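Local atomic coordinates of zinc transport protein ZntB (Vibrio parahaemolyticus RIMD 2210633, PDB entry 3CK6), a protein that probably imports zinc ions together with protons across the cell inner membrane, its cytoplasmic domain assembling into a funnel-shaped homopentamer. Residues E[57-62]-E[68-73]; E[100-105]-E[202-207]; E[119-124]-E[138-143]. The protein carries 1 engineered substitution. All blocks are in the same frame, centred on the assembly; numbering follows the deposited sequence.

Overall arrangement
All three contacts belong to the cytoplasmic alpha/beta domain, built round one mixed sheet. Contact 1 sets helix 54-60 against strand 68-71, at the edge of the sheet within the chain; contact 2 packs helix 203-206 on strand 96-103 from the other face of the sheet. Their centres lie about 14 Å apart, and Leu72 CD1 meets Leu101 CD1 at 4.1 Å. Contact 3, about 16 Å from contact 2 between centres, joins helices 116-126 and 134-161 and is nested in the chain loop that contact 2 closes; Leu138 CD2 touches Leu204 CD1 at 4.0 Å. Contacts 1 and 3 stay about 7 Å apart at their nearest atoms. Among the three, contact 1 alone reaches another subunit of the pentamer.

Contact 1 (E[57-62]-E[68-73]); sequences VDHLLA and SFHPLD
His59 and His70 form an offset edge-to-face pair where helix 54-60, packed on one face of the mixed sheet in the CorA-like cytoplasmic domain, faces strand 68-71, outermost within the chain. The edge of His59 is turned toward the face of His70; the ring planes stand 76° apart and the centroids 5.0 Å. His59 CE1 does most of the touching, 3.6 Å from His70 NE2, and His70 CE1 is just as near to it. With CG of His59 anti to its backbone nitrogen (chi1 -155°), the imidazole reaches from the helix toward the strand, whereas that of His70 rises with CG anti to the carbonyl carbon. The CA atoms of His59 and His70 are 10.4 Å apart, and between these two segments the contact is made by the rings. Met78 of the adjoining strand packs on both histidines. Phe214 of a neighbouring subunit stacks on His59 and also meets His70, which makes the pair part of the pentamer interface. Asn217 of that subunit packs against both histidines, its ND2 bonded to Ser68 OG. The same hydroxyl, also bonded to Arg66 O, holds His70: NE2 donates to Ser68 OG at 2.9 Å, with the oxygen lying 31° out of the imidazole plane.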
ATOM      1  N   VAL E  57      27.930   7.495 -17.783  1.00 30.30           N
ATOM      2  CA  VAL E  57      29.060   6.591 -17.584  1.00 30.82           C
ATOM      3  C   VAL E  57      29.295   6.329 -16.073  1.00 30.99           C
ATOM      4  O   VAL E  57      29.421   5.170 -15.659  1.00 31.11           O
ATOM      5  CB  VAL E  57      30.354   7.112 -18.277  1.00 31.23           C
ATOM      6  CG1 VAL E  57      31.522   6.199 -17.970  1.00 30.03           C
ATOM      7  CG2 VAL E  57      30.151   7.196 -19.801  1.00 31.29           C
ATOM      8  N   ASP E  58      29.345   7.398 -15.267  1.00 31.20           N
ATOM      9  CA  ASP E  58      29.495   7.278 -13.796  1.00 31.55           C
ATOM     10  C   ASP E  58      28.438   6.332 -13.231  1.00 31.13           C
ATOM     11  O   ASP E  58      28.747   5.459 -12.405  1.00 30.90           O
ATOM     12  CB  ASP E  58      29.315   8.632 -13.097  1.00 31.49           C
ATOM     13  CG  ASP E  58      30.461   9.615 -13.349  1.00 34.06           C
ATOM     14  OD1 ASP E  58      31.521   9.251 -13.919  1.00 36.51           O
ATOM     15  OD2 ASP E  58      30.289  10.790 -12.948  1.00 37.87           O
ATOM     16  N   HIS E  59      27.181   6.504 -13.652  1.00 30.70           N
ATOM     17  CA  HIS E  59      26.129   5.642 -13.116  1.00 30.96           C
ATOM     18  C   HIS E  59      26.307   4.205 -13.576  1.00 31.05           C
ATOM     19  O   HIS E  59      26.173   3.266 -12.769  1.00 30.25           O
ATOM     20  CB  HIS E  59      24.713   6.147 -13.415  1.00 31.46           C
ATOM     21  CG  HIS E  59      23.685   5.671 -12.422  1.00 31.64           C
ATOM     22  ND1 HIS E  59      22.620   4.866 -12.776  1.00 35.26           N
ATOM     23  CD2 HIS E  59      23.565   5.886 -11.093  1.00 30.95           C
ATOM     24  CE1 HIS E  59      21.884   4.613 -11.705  1.00 32.59           C
ATOM     25  NE2 HIS E  59      22.433   5.226 -10.673  1.00 33.68           N
ATOM     26  N   LEU E  60      26.648   4.041 -14.859  1.00 30.62           N
ATOM     27  CA  LEU E  60      26.858   2.714 -15.461  1.00 30.94           C
ATOM     28  C   LEU E  60      27.974   1.913 -14.789  1.00 31.13           C
ATOM     29  O   LEU E  60      27.862   0.701 -14.629  1.00 31.12           O
ATOM     30  CB  LEU E  60      27.164   2.836 -16.956  1.00 30.54           C
ATOM     31  CG  LEU E  60      27.094   1.544 -17.787  1.00 31.39           C
ATOM     32  CD1 LEU E  60      25.649   1.130 -18.060  1.00 31.19           C
ATOM     33  CD2 LEU E  60      27.876   1.675 -19.090  1.00 31.67           C
ATOM     34  N   LEU E  61      29.054   2.600 -14.435  1.00 31.06           N
ATOM     35  CA  LEU E  61      30.245   1.960 -13.920  1.00 32.51           C
ATOM     36  C   LEU E  61      30.358   2.057 -12.388  1.00 32.33           C
ATOM     37  O   LEU E  61      31.400   1.723 -11.829  1.00 33.41           O
ATOM     38  CB  LEU E  61      31.501   2.568 -14.580  1.00 31.86           C
ATOM     39  CG  LEU E  61      31.609   2.561 -16.118  1.00 32.33           C
ATOM     40  CD1 LEU E  61      32.928   3.170 -16.537  1.00 32.45           C
ATOM     41  CD2 LEU E  61      31.445   1.158 -16.702  1.00 31.94           C
ATOM     42  N   ALA E  62      29.309   2.536 -11.718  1.00 32.39           N
ATOM     43  CA  ALA E  62      29.370   2.810 -10.275  1.00 33.32           C
ATOM     44  C   ALA E  62      29.634   1.525  -9.489  1.00 33.76           C
ATOM     45  O   ALA E  62      29.304   0.436  -9.953  1.00 33.20           O
ATOM     46  CB  ALA E  62      28.060   3.456  -9.810  1.00 33.05           C
ATOM     47  N   SER E  68      16.997  -1.233 -12.380  1.00 25.46           N
ATOM     48  CA  SER E  68      16.281  -0.022 -12.695  1.00 26.97           C
ATOM     49  C   SER E  68      16.300   0.244 -14.187  1.00 26.92           C
ATOM     50  O   SER E  68      17.147  -0.275 -14.934  1.00 27.84           O
ATOM     51  CB  SER E  68      16.891   1.184 -11.959  1.00 26.56           C
ATOM     52  OG  SER E  68      18.311   1.157 -12.032  1.00 29.24           O
ATOM     53  N   PHE E  69      15.385   1.101 -14.591  1.00 27.28           N
ATOM     54  CA  PHE E  69      15.299   1.554 -15.961  1.00 27.47           C
ATOM     55  C   PHE E  69      15.395   3.079 -15.966  1.00 27.69           C
ATOM     56  O   PHE E  69      14.762   3.752 -15.150  1.00 27.99           O
ATOM     57  CB  PHE E  69      13.985   1.090 -16.599  1.00 27.52           C
ATOM     58  CG  PHE E  69      13.717   1.718 -17.967  1.00 26.45           C
ATOM     59  CD1 PHE E  69      14.288   1.173 -19.131  1.00 26.05           C
ATOM     60  CD2 PHE E  69      12.925   2.840 -18.076  1.00 25.63           C
ATOM     61  CE1 PHE E  69      14.074   1.750 -20.389  1.00 27.72           C
ATOM     62  CE2 PHE E  69      12.696   3.432 -19.341  1.00 26.12           C
ATOM     63  CZ  PHE E  69      13.277   2.876 -20.500  1.00 26.24           C
ATOM     64  N   HIS E  70      16.175   3.613 -16.903  1.00 27.80           N
ATOM     65  CA  HIS E  70      16.469   5.034 -16.965  1.00 28.13           C
ATOM     66  C   HIS E  70      16.285   5.469 -18.414  1.00 27.79           C
ATOM     67  O   HIS E  70      17.140   5.183 -19.244  1.00 27.02           O
ATOM     68  CB  HIS E  70      17.925   5.290 -16.561  1.00 27.86           C
ATOM     69  CG  HIS E  70      18.277   4.792 -15.187  1.00 31.66           C
ATOM     70  ND1 HIS E  70      18.162   5.579 -14.062  1.00 36.03           N
ATOM     71  CD2 HIS E  70      18.745   3.594 -14.761  1.00 32.26           C
ATOM     72  CE1 HIS E  70      18.531   4.885 -12.996  1.00 34.37           C
ATOM     73  NE2 HIS E  70      18.886   3.676 -13.391  1.00 34.88           N
ATOM     74  N   PRO E  71      15.191   6.176 -18.713  1.00 28.28           N
ATOM     75  CA  PRO E  71      15.098   6.736 -20.065  1.00 29.15           C
ATOM     76  C   PRO E  71      16.052   7.919 -20.216  1.00 29.20           C
ATOM     77  O   PRO E  71      16.062   8.811 -19.357  1.00 29.64           O
ATOM     78  CB  PRO E  71      13.640   7.200 -20.161  1.00 29.56           C
ATOM     79  CG  PRO E  71      13.188   7.382 -18.767  1.00 29.62           C
ATOM     80  CD  PRO E  71      14.024   6.504 -17.873  1.00 28.17           C
ATOM     81  N   LEU E  72      16.851   7.920 -21.284  1.00 29.48           N
ATOM     82  CA  LEU E  72      17.837   8.989 -21.516  1.00 29.82           C
ATOM     83  C   LEU E  72      17.413   9.904 -22.697  1.00 30.93           C
ATOM     84  O   LEU E  72      16.217  10.041 -22.965  1.00 30.59           O
ATOM     85  CB  LEU E  72      19.243   8.387 -21.684  1.00 28.92           C
ATOM     86  CG  LEU E  72      19.700   7.552 -20.462  1.00 29.49           C
ATOM     87  CD1 LEU E  72      20.963   6.778 -20.780  1.00 28.81           C
ATOM     88  CD2 LEU E  72      19.891   8.423 -19.198  1.00 29.34           C
ATOM     89  N   ASP E  73      18.361  10.518 -23.394  1.00 31.74           N
ATOM     90  CA  ASP E  73      17.990  11.383 -24.550  1.00 34.32           C
ATOM     91  C   ASP E  73      17.516  10.577 -25.759  1.00 34.10           C
ATOM     92  O   ASP E  73      17.874   9.417 -25.910  1.00 34.02           O
ATOM     93  CB  ASP E  73      19.166  12.245 -24.998  1.00 35.13           C
ATOM     94  CG  ASP E  73      19.543  13.320 -23.980  1.00 39.55           C
ATOM     95  OD1 ASP E  73      18.673  13.774 -23.185  1.00 43.88           O
ATOM     96  OD2 ASP E  73      20.729  13.718 -23.990  1.00 43.10           O
TER

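Contact 2 (E[100-105]-E[202-207]); sequences ILYFQG and SELVTS
Tyr102 binds Glu203 through its hydroxyl and carries Leu204 on its ring, so that the short N-capped helix 203-206 packs on the last part of strand 96-103 in the mixed sheet of the CorA-like cytoplasmic domain. The polar link is a short hydrogen bond in which Tyr102 OH donates to Glu203 OE2 at 2.6 Å. OE2 lies at the edge of the phenol ring, near its plane, yet the hydroxyl meets the carboxylate from above, 42° out of the carboxylate plane. Glu203 places CG between its backbone nitrogen and carbonyl carbon (chi1 57°) and then runs extended, which carries the acid out to the hydroxyl.

The apolar part is a CH-pi contact. Leu204 CD1 sits over the middle of one ring face, 3.7 Å from the centroid of Tyr102 and 6° off the normal, while CD2 comes to 4.0 Å from Tyr102 OH. The aromatic group is thus held both by its hydroxyl and by one face.

Backbone and hydroxyl bonds shape the helical turn. Ser202 is the N-cap, its OG accepting from Leu204 N at 3.3 Å, and its carbonyl oxygen takes both Val205 N and Thr206 N. Glu203 O receives Ser207 OG at 2.9 Å as well as Ser207 N.

Around this pair, Phe77 of strand 77-83 meets the Tyr102 ring and touches Leu204, Leu107 of strand 106-111 packs on Tyr102, and Ala135 and Leu138 of helix 134-161 lie against Leu204.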
ATOM      1  N   ILE E 100      23.202  -2.289 -18.794  1.00 26.85           N
ATOM      2  CA  ILE E 100      23.006  -2.247 -20.215  1.00 27.68           C
ATOM      3  C   ILE E 100      22.631  -0.833 -20.642  1.00 28.15           C
ATOM      4  O   ILE E 100      21.719  -0.220 -20.070  1.00 27.55           O
ATOM      5  CB  ILE E 100      21.851  -3.214 -20.637  1.00 27.82           C
ATOM      6  CG1 ILE E 100      22.172  -4.662 -20.264  1.00 29.00           C
ATOM      7  CG2 ILE E 100      21.477  -3.015 -22.143  1.00 27.32           C
ATOM      8  CD1 ILE E 100      21.033  -5.588 -20.589  1.00 29.69           C
ATOM      9  N   LEU E 101      23.316  -0.350 -21.673  1.00 28.38           N
ATOM     10  CA  LEU E 101      23.021   0.928 -22.297  1.00 29.57           C
ATOM     11  C   LEU E 101      22.471   0.660 -23.677  1.00 29.31           C
ATOM     12  O   LEU E 101      23.065  -0.099 -24.437  1.00 30.16           O
ATOM     13  CB  LEU E 101      24.334   1.729 -22.422  1.00 30.01           C
ATOM     14  CG  LEU E 101      24.398   3.253 -22.476  1.00 33.21           C
ATOM     15  CD1 LEU E 101      23.827   3.887 -21.216  1.00 33.93           C
ATOM     16  CD2 LEU E 101      25.858   3.707 -22.665  1.00 31.52           C
ATOM     17  N   TYR E 102      21.330   1.262 -24.020  1.00 29.19           N
ATOM     18  CA  TYR E 102      20.911   1.340 -25.434  1.00 28.31           C
ATOM     19  C   TYR E 102      21.187   2.778 -25.865  1.00 28.66           C
ATOM     20  O   TYR E 102      20.612   3.710 -25.327  1.00 27.89           O
ATOM     21  CB  TYR E 102      19.439   0.962 -25.607  1.00 28.48           C
ATOM     22  CG  TYR E 102      18.883   1.018 -27.040  1.00 29.39           C
ATOM     23  CD1 TYR E 102      19.461   0.268 -28.072  1.00 30.31           C
ATOM     24  CD2 TYR E 102      17.755   1.765 -27.336  1.00 28.68           C
ATOM     25  CE1 TYR E 102      18.957   0.308 -29.382  1.00 27.60           C
ATOM     26  CE2 TYR E 102      17.209   1.796 -28.664  1.00 27.85           C
ATOM     27  CZ  TYR E 102      17.826   1.056 -29.666  1.00 27.78           C
ATOM     28  OH  TYR E 102      17.342   1.060 -30.954  1.00 29.80           O
ATOM     29  N   PHE E 103      22.128   2.936 -26.791  1.00 28.22           N
ATOM     30  CA  PHE E 103      22.756   4.215 -27.057  1.00 28.46           C
ATOM     31  C   PHE E 103      23.059   4.311 -28.549  1.00 27.89           C
ATOM     32  O   PHE E 103      23.688   3.426 -29.127  1.00 26.81           O
ATOM     33  CB  PHE E 103      24.015   4.413 -26.198  1.00 28.52           C
ATOM     34  CG  PHE E 103      24.679   5.772 -26.366  1.00 29.66           C
ATOM     35  CD1 PHE E 103      24.204   6.898 -25.675  1.00 30.19           C
ATOM     36  CD2 PHE E 103      25.763   5.930 -27.230  1.00 30.21           C
ATOM     37  CE1 PHE E 103      24.803   8.151 -25.831  1.00 31.61           C
ATOM     38  CE2 PHE E 103      26.378   7.177 -27.384  1.00 31.45           C
ATOM     39  CZ  PHE E 103      25.895   8.292 -26.681  1.00 30.56           C
ATOM     40  N   GLN E 104      22.560   5.379 -29.167  1.00 28.10           N
ATOM     41  CA  GLN E 104      22.625   5.575 -30.631  1.00 28.34           C
ATOM     42  C   GLN E 104      22.337   4.285 -31.405  1.00 28.31           C
ATOM     43  O   GLN E 104      22.996   4.006 -32.407  1.00 28.86           O
ATOM     44  CB  GLN E 104      23.981   6.144 -31.068  1.00 27.77           C
ATOM     45  CG  GLN E 104      24.333   7.517 -30.510  1.00 29.54           C
ATOM     46  CD  GLN E 104      25.810   7.902 -30.720  1.00 29.92           C
ATOM     47  OE1 GLN E 104      26.195   9.030 -30.445  1.00 31.22           O
ATOM     48  NE2 GLN E 104      26.630   6.965 -31.208  1.00 32.96           N
ATOM     49  N   GLY E 105      21.370   3.492 -30.934  1.00 28.05           N
ATOM     50  CA  GLY E 105      20.907   2.317 -31.675  1.00 27.10           C
ATOM     51  C   GLY E 105      21.763   1.064 -31.462  1.00 26.22           C
ATOM     52  O   GLY E 105      21.538   0.044 -32.109  1.00 25.16           O
ATOM     53  N   SER E 202       9.757   1.927 -25.927  1.00 30.96           N
ATOM     54  CA  SER E 202      10.983   1.758 -26.695  1.00 30.75           C
ATOM     55  C   SER E 202      10.689   0.907 -27.906  1.00 31.15           C
ATOM     56  O   SER E 202       9.927  -0.064 -27.800  1.00 30.95           O
ATOM     57  CB  SER E 202      12.057   1.042 -25.846  1.00 30.31           C
ATOM     58  OG  SER E 202      13.206   0.754 -26.635  1.00 29.82           O
ATOM     59  N   GLU E 203      11.304   1.262 -29.038  1.00 30.90           N
ATOM     60  CA  GLU E 203      11.216   0.486 -30.278  1.00 32.65           C
ATOM     61  C   GLU E 203      11.606  -0.994 -30.069  1.00 31.58           C
ATOM     62  O   GLU E 203      11.047  -1.896 -30.708  1.00 30.15           O
ATOM     63  CB  GLU E 203      12.058   1.143 -31.400  1.00 32.93           C
ATOM     64  CG  GLU E 203      13.554   1.335 -31.017  1.00 35.23           C
ATOM     65  CD  GLU E 203      14.286   2.425 -31.815  1.00 35.38           C
ATOM     66  OE1 GLU E 203      13.747   2.929 -32.828  1.00 37.72           O
ATOM     67  OE2 GLU E 203      15.419   2.773 -31.416  1.00 39.83           O
ATOM     68  N   LEU E 204      12.521  -1.236 -29.134  1.00 31.14           N
ATOM     69  CA  LEU E 204      12.908  -2.588 -28.780  1.00 31.49           C
ATOM     70  C   LEU E 204      11.782  -3.364 -28.100  1.00 32.19           C
ATOM     71  O   LEU E 204      11.824  -4.590 -28.072  1.00 33.90           O
ATOM     72  CB  LEU E 204      14.144  -2.581 -27.851  1.00 31.21           C
ATOM     73  CG  LEU E 204      15.396  -1.890 -28.408  1.00 31.03           C
ATOM     74  CD1 LEU E 204      16.538  -2.052 -27.421  1.00 29.61           C
ATOM     75  CD2 LEU E 204      15.803  -2.440 -29.772  1.00 29.11           C
ATOM     76  N   VAL E 205      10.823  -2.653 -27.510  1.00 31.46           N
ATOM     77  CA  VAL E 205       9.693  -3.269 -26.829  1.00 31.37           C
ATOM     78  C   VAL E 205       8.476  -3.330 -27.764  1.00 31.46           C
ATOM     79  O   VAL E 205       7.808  -4.356 -27.861  1.00 30.39           O
ATOM     80  CB  VAL E 205       9.349  -2.517 -25.516  1.00 31.55           C
ATOM     81  CG1 VAL E 205       7.978  -2.983 -24.949  1.00 33.09           C
ATOM     82  CG2 VAL E 205      10.479  -2.705 -24.460  1.00 31.88           C
ATOM     83  N   THR E 206       8.207  -2.240 -28.479  1.00 31.67           N
ATOM     84  CA  THR E 206       7.017  -2.185 -29.335  1.00 32.94           C
ATOM     85  C   THR E 206       7.066  -3.160 -30.516  1.00 32.92           C
ATOM     86  O   THR E 206       6.027  -3.539 -31.052  1.00 33.52           O
ATOM     87  CB  THR E 206       6.696  -0.763 -29.817  1.00 33.17           C
ATOM     88  OG1 THR E 206       7.743  -0.302 -30.677  1.00 33.58           O
ATOM     89  CG2 THR E 206       6.515   0.168 -28.623  1.00 33.91           C
ATOM     90  N   SER E 207       8.264  -3.599 -30.902  1.00 33.16           N
ATOM     91  CA  SER E 207       8.371  -4.607 -31.969  1.00 33.63           C
ATOM     92  C   SER E 207       8.099  -6.038 -31.466  1.00 32.46           C
ATOM     93  O   SER E 207       7.899  -6.946 -32.266  1.00 31.77           O
ATOM     94  CB  SER E 207       9.738  -4.533 -32.653  1.00 33.27           C
ATOM     95  OG  SER E 207      10.756  -4.625 -31.700  1.00 38.38           O
TER

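Contact 3 (E[119-124]-E[138-143]); sequences MEIRQA and LNQIIE
Glu143 OE1, gripped by Asn146 ND2 and Asn218 ND2, belongs to helix 134-161, whose Gln140 and Ile141 receive Ile121 of helix 116-126. This is helix-helix packing between two helices consecutive in the chain of the CorA-like cytoplasmic domain, with CA atoms of Ile121 and Gln140 7.5 Å apart. Ile121 is the residue that crosses: its CG1 branch, anti to the carbonyl carbon (chi1 -64°), is directed at the other helix, and its terminal CD1 rests both on the backbone and on side-chain carbons there. Gln140 passes this branch at a slant, its CB 3.8 Å from Ile121 CD1 and its amide oxygen OE1 3.7 Å from Ile121 CG1, a van der Waals contact without a hydrogen bond. Pro131, in the loop that links the helices, packs on both Ile121 and Gln140. A salt bridge from Glu120 OE2 to Lys148 also ties the two helices together. On other sides of helix 134-161, Leu138 and Ile142 turn away to strand 77-83 and helix 209-246. The terminal methyl CD1 of Ile121 meets the peptide joining Gln140 to Ile141, 3.7 Å from Ile141 N, and it also touches Ile141 CG1 at 3.9 Å.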
HETATM    1  N   MSE E 119      26.192 -16.193 -21.599  1.00 27.70           N
HETATM    2  CA  MSE E 119      26.974 -17.266 -22.231  1.00 29.49           C
HETATM    3  C   MSE E 119      26.150 -18.108 -23.192  1.00 28.18           C
HETATM    4  O   MSE E 119      26.609 -18.427 -24.288  1.00 28.22           O
HETATM    5  CB  MSE E 119      27.589 -18.217 -21.183  1.00 29.42           C
HETATM    6  CG  MSE E 119      28.524 -17.543 -20.240  1.00 31.81           C
HETATM    7 SE   MSE E 119      29.298 -18.812 -19.028  0.70 35.17          SE
HETATM    8  CE  MSE E 119      29.297 -17.695 -17.459  1.00 35.35           C
ATOM      9  N   GLU E 120      24.942 -18.477 -22.774  1.00 27.45           N
ATOM     10  CA  GLU E 120      24.061 -19.316 -23.606  1.00 27.90           C
ATOM     11  C   GLU E 120      23.648 -18.580 -24.889  1.00 26.69           C
ATOM     12  O   GLU E 120      23.616 -19.178 -25.965  1.00 27.33           O
ATOM     13  CB  GLU E 120      22.885 -19.868 -22.784  1.00 27.47           C
ATOM     14  CG  GLU E 120      23.414 -20.984 -21.823  1.00 29.42           C
ATOM     15  CD  GLU E 120      22.434 -21.514 -20.766  1.00 30.67           C
ATOM     16  OE1 GLU E 120      21.223 -21.194 -20.778  1.00 33.66           O
ATOM     17  OE2 GLU E 120      22.914 -22.286 -19.897  1.00 35.79           O
ATOM     18  N   ILE E 121      23.411 -17.278 -24.786  1.00 26.04           N
ATOM     19  CA  ILE E 121      23.115 -16.458 -25.977  1.00 26.48           C
ATOM     20  C   ILE E 121      24.319 -16.366 -26.903  1.00 26.16           C
ATOM     21  O   ILE E 121      24.197 -16.610 -28.101  1.00 26.31           O
ATOM     22  CB  ILE E 121      22.562 -15.058 -25.592  1.00 26.60           C
ATOM     23  CG1 ILE E 121      21.205 -15.211 -24.873  1.00 26.51           C
ATOM     24  CG2 ILE E 121      22.483 -14.146 -26.830  1.00 26.63           C
ATOM     25  CD1 ILE E 121      20.833 -14.056 -23.955  1.00 27.48           C
ATOM     26  N   ARG E 122      25.483 -16.060 -26.329  1.00 26.40           N
ATOM     27  CA  ARG E 122      26.760 -16.067 -27.055  1.00 26.33           C
ATOM     28  C   ARG E 122      27.051 -17.414 -27.770  1.00 26.71           C
ATOM     29  O   ARG E 122      27.493 -17.432 -28.925  1.00 26.56           O
ATOM     30  CB  ARG E 122      27.894 -15.670 -26.102  1.00 25.76           C
ATOM     31  CG  ARG E 122      27.861 -14.164 -25.628  1.00 24.92           C
ATOM     32  CD  ARG E 122      28.840 -13.973 -24.453  1.00 27.31           C
ATOM     33  NE  ARG E 122      30.205 -14.119 -24.945  1.00 29.81           N
ATOM     34  CZ  ARG E 122      31.287 -14.361 -24.213  1.00 31.39           C
ATOM     35  NH1 ARG E 122      31.208 -14.490 -22.895  1.00 31.67           N
ATOM     36  NH2 ARG E 122      32.459 -14.473 -24.833  1.00 29.75           N
ATOM     37  N   GLN E 123      26.772 -18.533 -27.103  1.00 27.12           N
ATOM     38  CA  GLN E 123      26.914 -19.868 -27.729  1.00 28.04           C
ATOM     39  C   GLN E 123      25.962 -20.074 -28.929  1.00 27.58           C
ATOM     40  O   GLN E 123      26.385 -20.552 -29.977  1.00 27.70           O
ATOM     41  CB  GLN E 123      26.754 -20.982 -26.687  1.00 28.54           C
ATOM     42  CG  GLN E 123      27.882 -20.952 -25.640  1.00 30.52           C
ATOM     43  CD  GLN E 123      27.902 -22.135 -24.675  1.00 31.55           C
ATOM     44  OE1 GLN E 123      26.991 -22.982 -24.655  1.00 38.04           O
ATOM     45  NE2 GLN E 123      28.954 -22.195 -23.860  1.00 33.87           N
ATOM     46  N   ALA E 124      24.702 -19.676 -28.768  1.00 27.00           N
ATOM     47  CA  ALA E 124      23.695 -19.744 -29.820  1.00 27.20           C
ATOM     48  C   ALA E 124      24.081 -18.901 -31.053  1.00 27.45           C
ATOM     49  O   ALA E 124      23.970 -19.370 -32.197  1.00 27.57           O
ATOM     50  CB  ALA E 124      22.342 -19.311 -29.263  1.00 27.41           C
ATOM     51  N   LEU E 138      17.725  -8.394 -26.386  1.00 26.08           N
ATOM     52  CA  LEU E 138      17.467  -7.861 -25.043  1.00 27.09           C
ATOM     53  C   LEU E 138      16.383  -8.686 -24.341  1.00 26.73           C
ATOM     54  O   LEU E 138      16.469  -8.960 -23.150  1.00 27.75           O
ATOM     55  CB  LEU E 138      17.055  -6.396 -25.146  1.00 26.55           C
ATOM     56  CG  LEU E 138      16.658  -5.692 -23.849  1.00 28.01           C
ATOM     57  CD1 LEU E 138      17.784  -5.789 -22.832  1.00 25.68           C
ATOM     58  CD2 LEU E 138      16.275  -4.235 -24.111  1.00 28.12           C
ATOM     59  N   ASN E 139      15.368  -9.086 -25.108  1.00 27.07           N
ATOM     60  CA  ASN E 139      14.326 -10.004 -24.627  1.00 27.00           C
ATOM     61  C   ASN E 139      14.925 -11.304 -24.111  1.00 26.55           C
ATOM     62  O   ASN E 139      14.562 -11.780 -23.030  1.00 27.01           O
ATOM     63  CB  ASN E 139      13.330 -10.255 -25.777  1.00 25.74           C
ATOM     64  CG  ASN E 139      11.986 -10.847 -25.308  1.00 28.30           C
ATOM     65  OD1 ASN E 139      11.026 -10.832 -26.080  1.00 29.08           O
ATOM     66  ND2 ASN E 139      11.919 -11.397 -24.074  1.00 24.92           N
ATOM     67  N   GLN E 140      15.868 -11.871 -24.858  1.00 27.14           N
ATOM     68  CA  GLN E 140      16.534 -13.114 -24.435  1.00 27.42           C
ATOM     69  C   GLN E 140      17.410 -12.932 -23.199  1.00 27.21           C
ATOM     70  O   GLN E 140      17.495 -13.831 -22.370  1.00 27.41           O
ATOM     71  CB  GLN E 140      17.358 -13.708 -25.568  1.00 27.01           C
ATOM     72  CG  GLN E 140      16.516 -14.326 -26.690  1.00 29.01           C
ATOM     73  CD  GLN E 140      17.341 -15.166 -27.652  1.00 29.01           C
ATOM     74  OE1 GLN E 140      18.510 -15.479 -27.388  1.00 33.51           O
ATOM     75  NE2 GLN E 140      16.742 -15.523 -28.789  1.00 28.44           N
ATOM     76  N   ILE E 141      18.061 -11.783 -23.067  1.00 27.41           N
ATOM     77  CA  ILE E 141      18.831 -11.493 -21.845  1.00 28.17           C
ATOM     78  C   ILE E 141      17.906 -11.486 -20.615  1.00 28.24           C
ATOM     79  O   ILE E 141      18.178 -12.163 -19.608  1.00 27.93           O
ATOM     80  CB  ILE E 141      19.622 -10.153 -21.948  1.00 28.73           C
ATOM     81  CG1 ILE E 141      20.692 -10.243 -23.053  1.00 29.67           C
ATOM     82  CG2 ILE E 141      20.277  -9.785 -20.569  1.00 27.70           C
ATOM     83  CD1 ILE E 141      21.303  -8.877 -23.461  1.00 28.72           C
ATOM     84  N   ILE E 142      16.805 -10.737 -20.714  1.00 28.59           N
ATOM     85  CA  ILE E 142      15.825 -10.625 -19.632  1.00 29.05           C
ATOM     86  C   ILE E 142      15.262 -12.015 -19.281  1.00 29.07           C
ATOM     87  O   ILE E 142      15.317 -12.442 -18.121  1.00 28.22           O
ATOM     88  CB  ILE E 142      14.714  -9.574 -19.984  1.00 29.23           C
ATOM     89  CG1 ILE E 142      15.302  -8.162 -20.017  1.00 29.66           C
ATOM     90  CG2 ILE E 142      13.564  -9.632 -18.997  1.00 30.35           C
ATOM     91  CD1 ILE E 142      14.454  -7.156 -20.771  1.00 29.04           C
ATOM     92  N   GLU E 143      14.755 -12.743 -20.281  1.00 29.10           N
ATOM     93  CA  GLU E 143      14.214 -14.076 -20.031  1.00 29.61           C
ATOM     94  C   GLU E 143      15.280 -15.092 -19.589  1.00 29.31           C
ATOM     95  O   GLU E 143      14.988 -15.995 -18.795  1.00 28.50           O
ATOM     96  CB  GLU E 143      13.440 -14.617 -21.236  1.00 30.08           C
ATOM     97  CG  GLU E 143      12.118 -13.896 -21.496  1.00 33.57           C
ATOM     98  CD  GLU E 143      10.951 -14.404 -20.622  1.00 39.27           C
ATOM     99  OE1 GLU E 143      11.133 -14.599 -19.391  1.00 38.91           O
ATOM    100  OE2 GLU E 143       9.829 -14.588 -21.173  1.00 41.11           O
TER